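Local coordinates for protein ubiquitin conjugating enzyme (Agrocybe aegerita, PDB 3WE5) that probably accepts activated ubiquitin from an E1 enzyme as a thioester and passes it on toward substrates, as E2 ubiquitin-conjugating enzymes do, at residues A[71-79]-A[90-101]; A[78-89]-A[154-162]. All blocks are in the same frame, centred on the assembly; numbering follows the deposited sequence.

Interaction 1 (A[71-79]-A[90-101]); sequences EAYTLQFRF and VQFVVTDGKEAP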
loop_
_atom_site.group_PDB
_atom_site.type_symbol
_atom_site.label_atom_id
_atom_site.label_comp_id
_atom_site.label_asym_id
_atom_site.label_seq_id
_atom_site.Cartn_x
_atom_site.Cartn_y
_atom_site.Cartn_z
ATOM N N GLU A 71 -6.976 6.960 20.420
ATOM C CA GLU A 71 -7.126 8.036 19.447
ATOM C C GLU A 71 -8.521 7.991 18.832
ATOM O O GLU A 71 -9.094 6.909 18.690
ATOM C CB GLU A 71 -6.052 7.887 18.374
ATOM C CG GLU A 71 -4.680 7.678 18.991
ATOM C CD GLU A 71 -3.583 7.568 17.966
ATOM O OE1 GLU A 71 -3.788 6.867 16.951
ATOM O OE2 GLU A 71 -2.516 8.183 18.179
ATOM N N ALA A 72 -9.080 9.160 18.507
ATOM C CA ALA A 72 -10.370 9.229 17.832
ATOM C C ALA A 72 -10.207 9.948 16.494
ATOM O O ALA A 72 -9.682 11.065 16.437
ATOM C CB ALA A 72 -11.396 9.947 18.689
ATOM N N TYR A 73 -10.651 9.307 15.419
ATOM C CA TYR A 73 -10.521 9.894 14.092
ATOM C C TYR A 73 -11.887 10.278 13.611
ATOM O O TYR A 73 -12.857 9.621 13.935
ATOM C CB TYR A 73 -9.902 8.890 13.120
ATOM C CG TYR A 73 -8.513 8.519 13.551
ATOM C CD1 TYR A 73 -7.439 9.301 13.175
ATOM C CD2 TYR A 73 -8.285 7.406 14.356
ATOM C CE1 TYR A 73 -6.171 8.997 13.566
ATOM C CE2 TYR A 73 -6.989 7.087 14.763
ATOM C CZ TYR A 73 -5.944 7.898 14.359
ATOM O OH TYR A 73 -4.631 7.635 14.719
ATOM N N THR A 74 -11.959 11.327 12.801
ATOM C CA THR A 74 -13.253 11.753 12.280
ATOM C C THR A 74 -13.440 11.170 10.888
ATOM O O THR A 74 -12.567 11.308 10.027
ATOM C CB THR A 74 -13.322 13.285 12.249
ATOM O OG1 THR A 74 -13.263 13.767 13.601
ATOM C CG2 THR A 74 -14.605 13.770 11.613
ATOM N N LEU A 75 -14.582 10.517 10.695
ATOM C CA LEU A 75 -14.918 9.821 9.440
ATOM C C LEU A 75 -16.149 10.484 8.833
ATOM O O LEU A 75 -17.169 10.651 9.504
ATOM C CB LEU A 75 -15.207 8.346 9.738
ATOM C CG LEU A 75 -15.459 7.395 8.560
ATOM C CD1 LEU A 75 -14.194 7.291 7.693
ATOM C CD2 LEU A 75 -15.880 5.999 9.072
ATOM N N GLN A 76 -16.041 10.855 7.555
ATOM C CA GLN A 76 -17.121 11.551 6.857
ATOM C C GLN A 76 -17.753 10.631 5.823
ATOM O O GLN A 76 -17.039 9.917 5.122
ATOM C CB GLN A 76 -16.522 12.782 6.172
ATOM C CG GLN A 76 -17.485 13.627 5.318
ATOM C CD GLN A 76 -16.690 14.722 4.606
ATOM O OE1 GLN A 76 -16.351 15.730 5.209
ATOM N NE2 GLN A 76 -16.325 14.487 3.352
ATOM N N PHE A 77 -19.082 10.623 5.793
ATOM C CA PHE A 77 -19.869 9.941 4.760
ATOM C C PHE A 77 -20.550 10.996 3.914
ATOM O O PHE A 77 -21.205 11.879 4.454
ATOM C CB PHE A 77 -20.956 9.089 5.403
ATOM C CG PHE A 77 -20.427 7.856 6.050
ATOM C CD1 PHE A 77 -19.740 7.933 7.239
ATOM C CD2 PHE A 77 -20.622 6.612 5.459
ATOM C CE1 PHE A 77 -19.229 6.759 7.840
ATOM C CE2 PHE A 77 -20.137 5.480 6.032
ATOM C CZ PHE A 77 -19.422 5.543 7.216
ATOM N N ARG A 78 -20.422 10.889 2.597
ATOM C CA ARG A 78 -21.255 11.696 1.694
ATOM C C ARG A 78 -22.137 10.796 0.842
ATOM O O ARG A 78 -21.659 9.773 0.321
ATOM C CB ARG A 78 -20.368 12.589 0.812
ATOM C CG ARG A 78 -19.842 13.810 1.540
ATOM C CD ARG A 78 -19.092 14.749 0.610
ATOM N NE ARG A 78 -17.773 14.225 0.288
ATOM C CZ ARG A 78 -16.944 14.784 -0.585
ATOM N NH1 ARG A 78 -17.312 15.874 -1.252
ATOM N NH2 ARG A 78 -15.752 14.249 -0.799
ATOM N N PHE A 79 -23.408 11.166 0.705
ATOM C CA PHE A 79 -24.418 10.338 0.013
ATOM C C PHE A 79 -24.925 11.041 -1.238
ATOM O O PHE A 79 -25.285 12.222 -1.176
ATOM C CB PHE A 79 -25.619 10.048 0.934
ATOM C CG PHE A 79 -25.223 9.564 2.320
ATOM C CD1 PHE A 79 -24.796 8.253 2.502
ATOM C CD2 PHE A 79 -25.264 10.418 3.411
ATOM C CE1 PHE A 79 -24.378 7.802 3.770
ATOM C CE2 PHE A 79 -24.888 9.960 4.691
ATOM C CZ PHE A 79 -24.444 8.659 4.856
ATOM N N VAL A 90 -16.666 7.870 1.327
ATOM C CA VAL A 90 -16.228 7.824 2.724
ATOM C C VAL A 90 -14.744 8.171 2.849
ATOM O O VAL A 90 -13.900 7.619 2.132
ATOM C CB VAL A 90 -16.480 6.407 3.292
ATOM C CG1 VAL A 90 -16.076 6.349 4.775
ATOM C CG2 VAL A 90 -17.931 6.017 3.150
ATOM N N GLN A 91 -14.414 9.095 3.755
ATOM C CA GLN A 91 -13.033 9.500 3.952
ATOM C C GLN A 91 -12.825 9.993 5.383
ATOM O O GLN A 91 -13.764 10.500 6.033
ATOM C CB GLN A 91 -12.649 10.589 2.943
ATOM C CG GLN A 91 -13.443 11.871 3.114
ATOM C CD GLN A 91 -13.620 12.616 1.798
ATOM O OE1 GLN A 91 -14.616 12.431 1.095
ATOM N NE2 GLN A 91 -12.654 13.462 1.461
ATOM N N PHE A 92 -11.606 9.817 5.880
ATOM C CA PHE A 92 -11.229 10.439 7.138
ATOM C C PHE A 92 -11.040 11.921 6.856
ATOM O O PHE A 92 -10.525 12.303 5.785
ATOM C CB PHE A 92 -9.960 9.800 7.715
ATOM C CG PHE A 92 -10.187 8.413 8.274
ATOM C CD1 PHE A 92 -10.769 8.240 9.527
ATOM C CD2 PHE A 92 -9.869 7.281 7.527
ATOM C CE1 PHE A 92 -11.007 6.949 10.051
ATOM C CE2 PHE A 92 -10.086 5.989 8.047
ATOM C CZ PHE A 92 -10.656 5.818 9.304
ATOM N N VAL A 93 -11.475 12.737 7.809
ATOM C CA VAL A 93 -11.364 14.192 7.729
ATOM C C VAL A 93 -9.954 14.661 8.078
ATOM O O VAL A 93 -9.343 14.214 9.065
ATOM C CB VAL A 93 -12.416 14.870 8.611
ATOM C CG1 VAL A 93 -12.232 16.399 8.632
ATOM C CG2 VAL A 93 -13.797 14.537 8.105
ATOM N N VAL A 94 -9.414 15.538 7.240
ATOM C CA VAL A 94 -8.059 16.030 7.483
ATOM C C VAL A 94 -8.013 17.547 7.534
ATOM O O VAL A 94 -6.940 18.149 7.356
ATOM C CB VAL A 94 -7.045 15.488 6.454
ATOM C CG1 VAL A 94 -6.907 13.987 6.596
ATOM C CG2 VAL A 94 -7.457 15.856 5.020
ATOM N N THR A 95 -9.170 18.159 7.773
ATOM C CA THR A 95 -9.248 19.612 7.925
ATOM C C THR A 95 -9.020 20.025 9.371
ATOM O O THR A 95 -9.142 19.213 10.292
ATOM C CB THR A 95 -10.607 20.168 7.467
ATOM O OG1 THR A 95 -11.663 19.456 8.123
ATOM C CG2 THR A 95 -10.775 20.016 5.960
ATOM N N ASP A 96 -8.685 21.296 9.570
ATOM C CA ASP A 96 -8.607 21.871 10.911
ATOM C C ASP A 96 -7.674 21.129 11.860
ATOM O O ASP A 96 -8.013 20.916 13.024
ATOM C CB ASP A 96 -10.003 21.950 11.534
ATOM C CG ASP A 96 -10.996 22.631 10.629
ATOM O OD1 ASP A 96 -10.820 23.838 10.376
ATOM O OD2 ASP A 96 -11.950 21.962 10.176
ATOM N N GLY A 97 -6.508 20.726 11.368
ATOM C CA GLY A 97 -5.532 20.073 12.222
ATOM C C GLY A 97 -5.764 18.587 12.412
ATOM O O GLY A 97 -4.962 17.901 13.052
ATOM N N LYS A 98 -6.870 18.083 11.871
ATOM C CA LYS A 98 -7.140 16.652 11.951
ATOM C C LYS A 98 -6.218 15.898 11.020
ATOM O O LYS A 98 -5.875 16.385 9.939
ATOM C CB LYS A 98 -8.593 16.351 11.591
ATOM C CG LYS A 98 -9.569 16.759 12.669
ATOM C CD LYS A 98 -10.969 16.311 12.312
ATOM C CE LYS A 98 -11.944 16.678 13.405
ATOM N NZ LYS A 98 -11.935 18.147 13.628
ATOM N N GLU A 99 -5.820 14.701 11.428
ATOM C CA GLU A 99 -4.959 13.895 10.581
ATOM C C GLU A 99 -5.598 12.540 10.345
ATOM O O GLU A 99 -6.324 12.037 11.202
ATOM C CB GLU A 99 -3.569 13.747 11.208
ATOM C CG GLU A 99 -2.895 15.095 11.515
ATOM C CD GLU A 99 -1.394 14.980 11.746
ATOM O OE1 GLU A 99 -0.683 14.492 10.839
ATOM O OE2 GLU A 99 -0.925 15.384 12.835
ATOM N N ALA A 100 -5.337 11.950 9.182
ATOM C CA ALA A 100 -5.853 10.608 8.894
ATOM C C ALA A 100 -5.043 9.599 9.674
ATOM O O ALA A 100 -3.863 9.840 9.976
ATOM C CB ALA A 100 -5.776 10.304 7.395
ATOM N N PRO A 101 -5.653 8.461 10.011
ATOM C CA PRO A 101 -4.815 7.430 10.630
ATOM C C PRO A 101 -3.722 7.007 9.645
ATOM O O PRO A 101 -3.984 6.944 8.435
ATOM C CB PRO A 101 -5.794 6.275 10.866
ATOM C CG PRO A 101 -6.969 6.558 9.945
ATOM C CD PRO A 101 -7.055 8.031 9.838
HETATM O O HOH W 1 -16.909 11.878 1.918
#
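Strand 72-78 and strand 90-92 run antiparallel, with their short axes 4.7 Å apart and their directions 158° from each other. Gln76 and Gln91 form the hydrogen-bonded pair, Gln76 N giving to Gln91 O at 2.8 Å and Gln91 N returning a bond to Gln76 O; Val93 N extends the ladder to Thr74 O. Leu75 with Phe92 and Phe77 with Val90 are the non-hydrogen-bonded pairs, and their side chains share one face of the sheet. There Leu75 CD1 sits over the middle of the Phe92 ring, 3.9 Å from its centroid, while Val90 CG1 lies over one face of the Phe77 ring. Pro101 lays CB over the Tyr73 ring, 3.9 Å from the centroid, with Glu99 O at that ring's edge.

On the other face Gln76 and Gln91 lie side by side, amide planes 55° apart. With CG between the backbone N and the carbonyl carbon (chi1 64°), Gln91 brings OE1 to a bond from Arg78 NH2 at 2.9 Å, and a water that donates to the same oxygen also accepts from Gln76 NE2 and Arg78 NE. Arg78 NH1 makes a salt bridge to Asp159, its strongest polar partner. Phe77 continues onto Val130 and Cys131 of helix 127-140, so the apolar face belongs to the core between sheet and helix. This is the antiparallel meander of the E2 (UBC) fold, here its last hairpin.

Interaction 2 (A[78-89]-A[154-162]); sequences RFDAQYPISSPA and VRTAPDNPK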
loop_
_atom_site.group_PDB
_atom_site.type_symbol
_atom_site.label_atom_id
_atom_site.label_comp_id
_atom_site.label_asym_id
_atom_site.label_seq_id
_atom_site.Cartn_x
_atom_site.Cartn_y
_atom_site.Cartn_z
ATOM N N ARG A 78 -20.422 10.889 2.597
ATOM C CA ARG A 78 -21.255 11.696 1.694
ATOM C C ARG A 78 -22.137 10.796 0.842
ATOM O O ARG A 78 -21.659 9.773 0.321
ATOM C CB ARG A 78 -20.368 12.589 0.812
ATOM C CG ARG A 78 -19.842 13.810 1.540
ATOM C CD ARG A 78 -19.092 14.749 0.610
ATOM N NE ARG A 78 -17.773 14.225 0.288
ATOM C CZ ARG A 78 -16.944 14.784 -0.585
ATOM N NH1 ARG A 78 -17.312 15.874 -1.252
ATOM N NH2 ARG A 78 -15.752 14.249 -0.799
ATOM N N PHE A 79 -23.408 11.166 0.705
ATOM C CA PHE A 79 -24.418 10.338 0.013
ATOM C C PHE A 79 -24.925 11.041 -1.238
ATOM O O PHE A 79 -25.285 12.222 -1.176
ATOM C CB PHE A 79 -25.619 10.048 0.934
ATOM C CG PHE A 79 -25.223 9.564 2.320
ATOM C CD1 PHE A 79 -24.796 8.253 2.502
ATOM C CD2 PHE A 79 -25.264 10.418 3.411
ATOM C CE1 PHE A 79 -24.378 7.802 3.770
ATOM C CE2 PHE A 79 -24.888 9.960 4.691
ATOM C CZ PHE A 79 -24.444 8.659 4.856
ATOM N N ASP A 80 -24.959 10.345 -2.370
ATOM C CA ASP A 80 -25.601 10.950 -3.553
ATOM C C ASP A 80 -27.052 10.496 -3.690
ATOM O O ASP A 80 -27.560 9.762 -2.843
ATOM C CB ASP A 80 -24.772 10.731 -4.829
ATOM C CG ASP A 80 -24.680 9.271 -5.246
ATOM O OD1 ASP A 80 -25.633 8.504 -5.019
ATOM O OD2 ASP A 80 -23.649 8.877 -5.825
ATOM N N ALA A 81 -27.744 10.910 -4.750
ATOM C CA ALA A 81 -29.174 10.637 -4.846
ATOM C C ALA A 81 -29.523 9.179 -5.142
ATOM O O ALA A 81 -30.706 8.806 -5.084
ATOM C CB ALA A 81 -29.823 11.554 -5.895
ATOM N N GLN A 82 -28.507 8.380 -5.473
ATOM C CA GLN A 82 -28.696 6.965 -5.776
ATOM C C GLN A 82 -28.402 6.038 -4.587
ATOM O O GLN A 82 -28.556 4.829 -4.703
ATOM C CB GLN A 82 -27.855 6.542 -6.981
ATOM C CG GLN A 82 -28.366 7.113 -8.319
ATOM C CD GLN A 82 -28.076 8.595 -8.460
ATOM O OE1 GLN A 82 -28.989 9.411 -8.489
ATOM N NE2 GLN A 82 -26.796 8.945 -8.539
ATOM N N TYR A 83 -28.015 6.592 -3.440
ATOM C CA TYR A 83 -27.861 5.758 -2.231
ATOM C C TYR A 83 -29.215 5.094 -1.947
ATOM O O TYR A 83 -30.269 5.714 -2.083
ATOM C CB TYR A 83 -27.409 6.624 -1.034
ATOM C CG TYR A 83 -27.090 5.809 0.212
ATOM C CD1 TYR A 83 -25.845 5.243 0.370
ATOM C CD2 TYR A 83 -28.044 5.601 1.206
ATOM C CE1 TYR A 83 -25.526 4.492 1.486
ATOM C CE2 TYR A 83 -27.740 4.819 2.341
ATOM C CZ TYR A 83 -26.477 4.287 2.462
ATOM O OH TYR A 83 -26.133 3.524 3.569
ATOM N N PRO A 84 -29.232 3.812 -1.531
ATOM C CA PRO A 84 -28.112 2.943 -1.149
ATOM C C PRO A 84 -27.610 2.052 -2.288
ATOM O O PRO A 84 -26.830 1.141 -2.035
ATOM C CB PRO A 84 -28.757 2.082 -0.063
ATOM C CG PRO A 84 -30.150 1.848 -0.617
ATOM C CD PRO A 84 -30.533 3.183 -1.225
ATOM N N ILE A 85 -28.048 2.299 -3.521
ATOM C CA ILE A 85 -27.532 1.527 -4.637
ATOM C C ILE A 85 -26.097 1.955 -4.908
ATOM O O ILE A 85 -25.208 1.108 -5.041
ATOM C CB ILE A 85 -28.430 1.648 -5.899
ATOM C CG1 ILE A 85 -29.886 1.317 -5.552
ATOM C CG2 ILE A 85 -27.827 0.809 -7.035
ATOM C CD1 ILE A 85 -30.138 -0.048 -4.866
ATOM N N SER A 86 -25.847 3.269 -4.950
ATOM C CA SER A 86 -24.477 3.767 -4.984
ATOM C C SER A 86 -23.872 3.700 -3.590
ATOM O O SER A 86 -24.577 3.887 -2.593
ATOM C CB SER A 86 -24.435 5.207 -5.465
ATOM O OG SER A 86 -25.366 5.976 -4.736
ATOM N N SER A 87 -22.574 3.437 -3.535
ATOM C CA SER A 87 -21.873 3.410 -2.262
ATOM C C SER A 87 -21.752 4.839 -1.746
ATOM O O SER A 87 -21.676 5.794 -2.541
ATOM C CB SER A 87 -20.474 2.838 -2.467
ATOM O OG SER A 87 -19.790 3.585 -3.445
ATOM N N PRO A 88 -21.713 5.001 -0.414
ATOM C CA PRO A 88 -21.339 6.312 0.121
ATOM C C PRO A 88 -19.885 6.649 -0.203
ATOM O O PRO A 88 -19.041 5.756 -0.325
ATOM C CB PRO A 88 -21.505 6.130 1.638
ATOM C CG PRO A 88 -21.217 4.644 1.862
ATOM C CD PRO A 88 -21.784 3.954 0.628
ATOM N N ALA A 89 -19.587 7.948 -0.325
ATOM C CA ALA A 89 -18.213 8.408 -0.453
ATOM C C ALA A 89 -17.705 8.599 0.967
ATOM O O ALA A 89 -18.280 9.360 1.742
ATOM C CB ALA A 89 -18.170 9.706 -1.199
ATOM N N VAL A 154 -2.071 11.309 -3.943
ATOM C CA VAL A 154 -2.611 12.507 -3.300
ATOM C C VAL A 154 -2.442 13.771 -4.164
ATOM O O VAL A 154 -3.273 14.682 -4.125
ATOM C CB VAL A 154 -2.046 12.670 -1.872
ATOM C CG1 VAL A 154 -2.339 14.048 -1.319
ATOM C CG2 VAL A 154 -2.631 11.589 -0.947
ATOM N N ARG A 155 -1.387 13.801 -4.974
ATOM C CA ARG A 155 -1.119 14.950 -5.842
ATOM C C ARG A 155 -2.246 15.222 -6.830
ATOM O O ARG A 155 -2.591 16.378 -7.086
ATOM C CB ARG A 155 0.180 14.738 -6.629
ATOM C CG ARG A 155 1.444 14.951 -5.828
ATOM C CD ARG A 155 2.644 15.161 -6.746
ATOM N NE ARG A 155 3.105 13.914 -7.349
ATOM C CZ ARG A 155 3.981 13.094 -6.775
ATOM N NH1 ARG A 155 4.486 13.396 -5.582
ATOM N NH2 ARG A 155 4.350 11.975 -7.390
ATOM N N THR A 156 -2.813 14.156 -7.390
ATOM C CA THR A 156 -3.804 14.284 -8.458
ATOM C C THR A 156 -5.219 13.889 -8.007
ATOM O O THR A 156 -6.150 13.852 -8.814
ATOM C CB THR A 156 -3.394 13.427 -9.675
ATOM O OG1 THR A 156 -4.408 13.492 -10.686
ATOM C CG2 THR A 156 -3.204 11.986 -9.258
ATOM N N ALA A 157 -5.379 13.615 -6.716
ATOM C CA ALA A 157 -6.652 13.106 -6.190
ATOM C C ALA A 157 -7.817 14.107 -6.246
ATOM O O ALA A 157 -7.676 15.267 -5.857
ATOM C CB ALA A 157 -6.467 12.570 -4.770
ATOM N N PRO A 158 -8.982 13.640 -6.709
ATOM C CA PRO A 158 -10.190 14.460 -6.861
ATOM C C PRO A 158 -10.880 14.721 -5.521
ATOM O O PRO A 158 -10.571 14.029 -4.543
ATOM C CB PRO A 158 -11.079 13.579 -7.727
ATOM C CG PRO A 158 -10.698 12.185 -7.332
ATOM C CD PRO A 158 -9.223 12.230 -7.066
ATOM N N ASP A 159 -11.795 15.693 -5.486
ATOM C CA ASP A 159 -12.532 16.025 -4.262
ATOM C C ASP A 159 -13.214 14.798 -3.689
ATOM O O ASP A 159 -13.109 14.503 -2.496
ATOM C CB ASP A 159 -13.605 17.094 -4.518
ATOM C CG ASP A 159 -14.532 17.291 -3.312
ATOM O OD1 ASP A 159 -14.073 17.851 -2.292
ATOM O OD2 ASP A 159 -15.715 16.884 -3.379
ATOM N N ASN A 160 -13.915 14.090 -4.562
ATOM C CA ASN A 160 -14.670 12.928 -4.162
ATOM C C ASN A 160 -13.839 11.693 -4.458
ATOM O O ASN A 160 -13.412 11.495 -5.592
ATOM C CB ASN A 160 -15.991 12.895 -4.925
ATOM C CG ASN A 160 -17.041 12.074 -4.222
ATOM O OD1 ASN A 160 -16.961 10.848 -4.203
ATOM N ND2 ASN A 160 -18.041 12.741 -3.649
ATOM N N PRO A 161 -13.595 10.862 -3.433
ATOM C CA PRO A 161 -12.729 9.689 -3.570
ATOM C C PRO A 161 -13.316 8.621 -4.482
ATOM O O PRO A 161 -12.599 7.696 -4.876
ATOM C CB PRO A 161 -12.647 9.157 -2.143
ATOM C CG PRO A 161 -13.946 9.578 -1.520
ATOM C CD PRO A 161 -14.215 10.938 -2.095
ATOM N N LYS A 162 -14.596 8.741 -4.815
ATOM C CA LYS A 162 -15.221 7.767 -5.709
ATOM C C LYS A 162 -14.714 7.947 -7.142
ATOM O O LYS A 162 -14.847 7.054 -7.980
ATOM C CB LYS A 162 -16.752 7.854 -5.646
ATOM C CG LYS A 162 -17.331 7.611 -4.250
ATOM C CD LYS A 162 -18.852 7.527 -4.269
ATOM C CE LYS A 162 -19.320 6.386 -5.148
ATOM N NZ LYS A 162 -20.794 6.311 -5.176
HETATM O O HOH W 2 -21.264 3.575 -6.469
#
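Arg78 grips Asp159 end-on with both terminal guanidinium nitrogens, one on the carboxylate and one on the backbone carbonyl: NH1 makes a salt bridge to Asp159 OD2 at 2.8 Å, and NH2 reaches Asp159 O at 3.2 Å. Both acceptors lie in the guanidinium plane, but the carboxylate stands at 82° to it, and the carbonyl is met from above its own plane. Asn160 closes over the guanidinium, its ND2 3.8 Å from Arg78 CZ and above the centre of the group. At the other end of that amide, Asn160 OD1 accepts from Lys162 N in an Asx turn and rests against Ala89 CB.

Lys162, the last modelled residue, runs past Ala89 and bends at its third torsion (chi3 61°), which carries NZ to Ser87 O at 2.8 Å. A water bridges the same ammonium to Ser87 N, and Asp80 OD2 adds a long salt bridge at 3.9 Å. Asp80 is itself held by its own loop, since OD1 accepts from Gln82 N, an Asx turn, and from Ser86 OG at 2.6 Å.

The contact lies at the surface, where the tail following helix 150-156 crosses the loop joining the last two strands of the E2 meander, 72-78 and 89-92. Farther round this loop, whose Tyr83-Pro84 peptide is cis, Tyr83 packs on helices 24-39 and 127-140, and Pro84 O accepts from Trp121 NE1.

In the fold
From the N terminus, helix 24-39 and strands 45-49 and 55-61 come first; strand 72-78 then lines up beside 55-61. Interaction 1 closes the short hairpin from 72-78 back to 89-92, with the run as far as Pro101 returning alongside. Interaction 2 takes the connecting loop of that hairpin together with the strand ends at Arg78 and Ala89, and spans a much longer excursion, through helices 127-140 and 150-156, before 159-162 returns. The two therefore cross along the chain rather than nest. They share Arg78 and also touch directly, Pro161 packing on Gln91. Together they join strands 72-78 and 89-92, the loop between them and the last modelled residues, 159-162.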